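Local coordinates for protein putative 5-carboxymethyl-2-hydroxymuconate isomerase (Pseudomonas aeruginosa, PDB 3E6Q) that probably isomerises 5-carboxymethyl-2-hydroxymuconate as a trimeric member of the CHMI family, at residues V26-A31 / Y82-L87. Sequence-based numbering, arbitrary orientation.
Sequences VIEATA and YLHACL. With NA (sodium ion), chain R; FMT (formic acid), chain P.
Val-26 to Thr-30 pairs antiparallel with Tyr-82 to Cys-86, the strand axes 168° apart; Val-26/Cys-86 and Glu-28/His-84 are the hydrogen-bonded pairs. At the end of the ladder Thr-30 N bonds Tyr-82 O, but the return bond uses a side chain: Tyr-82 N donates to Thr-30 OG1 (3.0 Å), which also bonds Asn-32 OD1. With OG1 between backbone N and carbonyl carbon (chi1 56°), CG2 swings over the Tyr-82 ring, a CH-pi contact 3.4 Å from its centroid and nearly over the ring centre. Within the chain the two strands are the central pair of a four-stranded mixed sheet, order 2-1-3-4, in the tautomerase-like CHMI family. On the face of the sheet covered by helices 39-52 and 95-112, Leu-83 CD1 touches Ile-27 CG2 (3.6 Å) and Ala-29 CB (3.8 Å), and Leu-109 packs on Ile-27 and Ala-85. On the other face Glu-28 and His-84 run side by side, carboxylate and imidazole planes 73° apart, and both reach the second subunit. Glu-28 OE2 lies at the ring edge and binds sodium at 2.7 Å, while OE1 salt-bridges Arg-64 of that subunit. His-84 NE2 donates almost straight to O1 of a formic acid, probably from the crystallisation liquor (2.7 Å); ND1 bonds Ser-124 OG, fixing the ring's rotation from its other nitrogen.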
loop_
_atom_site.group_PDB
_atom_site.type_symbol
_atom_site.label_atom_id
_atom_site.label_comp_id
_atom_site.label_asym_id
_atom_site.label_seq_id
_atom_site.Cartn_x
_atom_site.Cartn_y
_atom_site.Cartn_z
ATOM N N VAL A 26 1.076 -1.200 8.353
ATOM C CA VAL A 26 2.051 -0.384 7.617
ATOM C C VAL A 26 1.994 1.051 8.145
ATOM O O VAL A 26 0.930 1.691 8.083
ATOM C CB VAL A 26 1.815 -0.396 6.080
ATOM C CG1 VAL A 26 2.884 0.502 5.365
ATOM C CG2 VAL A 26 1.782 -1.851 5.515
ATOM N N ILE A 27 3.121 1.536 8.665
ATOM C CA ILE A 27 3.280 2.906 9.136
ATOM C C ILE A 27 4.139 3.663 8.123
ATOM O O ILE A 27 5.218 3.189 7.760
ATOM C CB ILE A 27 3.917 2.961 10.552
ATOM C CG1 ILE A 27 3.097 2.173 11.591
ATOM C CG2 ILE A 27 4.128 4.430 11.027
ATOM C CD1 ILE A 27 3.757 2.097 12.934
ATOM N N GLU A 28 3.650 4.824 7.703
ATOM C CA GLU A 28 4.314 5.699 6.753
ATOM C C GLU A 28 4.528 7.047 7.452
ATOM O O GLU A 28 3.595 7.623 8.012
ATOM C CB GLU A 28 3.444 5.950 5.525
ATOM C CG GLU A 28 3.204 4.818 4.581
ATOM C CD GLU A 28 2.112 5.220 3.607
ATOM O OE1 GLU A 28 2.413 5.730 2.472
ATOM O OE2 GLU A 28 0.900 5.022 3.959
ATOM N N ALA A 29 5.753 7.550 7.395
ATOM C CA ALA A 29 6.145 8.822 7.999
ATOM C C ALA A 29 6.859 9.666 6.936
ATOM O O ALA A 29 7.719 9.182 6.221
ATOM C CB ALA A 29 7.064 8.568 9.145
ATOM N N THR A 30 6.475 10.927 6.792
ATOM C CA THR A 30 7.201 11.787 5.898
ATOM C C THR A 30 8.681 11.909 6.418
ATOM O O THR A 30 8.949 11.869 7.625
ATOM C CB THR A 30 6.510 13.157 5.753
ATOM O OG1 THR A 30 6.341 13.791 7.047
ATOM C CG2 THR A 30 5.151 12.980 5.006
ATOM N N ALA A 31 9.614 12.095 5.485
ATOM C CA ALA A 31 11.053 12.103 5.807
ATOM C C ALA A 31 11.495 13.219 6.765
ATOM O O ALA A 31 12.521 13.100 7.440
ATOM C CB ALA A 31 11.897 12.134 4.479
ATOM N N TYR A 82 3.609 14.496 8.201
ATOM C CA TYR A 82 2.484 13.702 8.542
ATOM C C TYR A 82 2.908 12.251 8.770
ATOM O O TYR A 82 4.003 11.837 8.374
ATOM C CB TYR A 82 1.310 13.799 7.545
ATOM C CG TYR A 82 1.570 13.274 6.178
ATOM C CD1 TYR A 82 1.516 11.908 5.887
ATOM C CD2 TYR A 82 1.844 14.191 5.128
ATOM C CE1 TYR A 82 1.729 11.433 4.568
ATOM C CE2 TYR A 82 2.107 13.708 3.809
ATOM C CZ TYR A 82 2.039 12.335 3.562
ATOM O OH TYR A 82 2.259 11.860 2.292
ATOM N N LEU A 83 2.049 11.543 9.503
ATOM C CA LEU A 83 2.267 10.163 9.954
ATOM C C LEU A 83 0.928 9.415 9.778
ATOM O O LEU A 83 -0.134 9.858 10.229
ATOM C CB LEU A 83 2.694 10.164 11.418
ATOM C CG LEU A 83 2.993 8.854 12.137
ATOM C CD1 LEU A 83 4.085 8.039 11.456
ATOM C CD2 LEU A 83 3.354 9.144 13.625
ATOM N N HIS A 84 1.008 8.276 9.095
ATOM C CA HIS A 84 -0.175 7.455 8.762
ATOM C C HIS A 84 0.071 5.969 8.962
ATOM O O HIS A 84 1.169 5.471 8.670
ATOM C CB HIS A 84 -0.600 7.728 7.323
ATOM C CG HIS A 84 -1.784 6.931 6.887
ATOM N ND1 HIS A 84 -3.064 7.155 7.370
ATOM C CD2 HIS A 84 -1.877 5.901 6.015
ATOM C CE1 HIS A 84 -3.891 6.292 6.802
ATOM N NE2 HIS A 84 -3.197 5.502 5.995
ATOM N N ALA A 85 -0.940 5.265 9.443
ATOM C CA ALA A 85 -0.887 3.825 9.523
ATOM C C ALA A 85 -2.115 3.225 8.861
ATOM O O ALA A 85 -3.205 3.794 8.869
ATOM C CB ALA A 85 -0.798 3.360 10.949
ATOM N N CYS A 86 -1.914 2.045 8.292
ATOM C CA CYS A 86 -3.002 1.261 7.708
ATOM C C CYS A 86 -2.896 -0.127 8.345
ATOM O O CYS A 86 -1.903 -0.860 8.154
ATOM C CB CYS A 86 -2.856 1.190 6.184
ATOM S SG CYS A 86 -4.263 0.285 5.472
ATOM N N LEU A 87 -3.868 -0.438 9.184
ATOM C CA LEU A 87 -4.009 -1.749 9.800
ATOM C C LEU A 87 -4.963 -2.581 8.963
ATOM O O LEU A 87 -6.130 -2.185 8.752
ATOM C CB LEU A 87 -4.571 -1.649 11.228
ATOM C CG LEU A 87 -4.733 -2.981 11.971
ATOM C CD1 LEU A 87 -3.370 -3.616 12.307
ATOM C CD2 LEU A 87 -5.630 -2.824 13.234
HETATM NA NA NA R . 0.052 2.962 5.480
HETATM C C FMT P . -4.147 4.227 3.362
HETATM O O1 FMT P . -4.338 3.648 4.404
HETATM O O2 FMT P . -2.971 4.358 2.953
HETATM O O HOH W 1 -0.331 1.261 3.437
#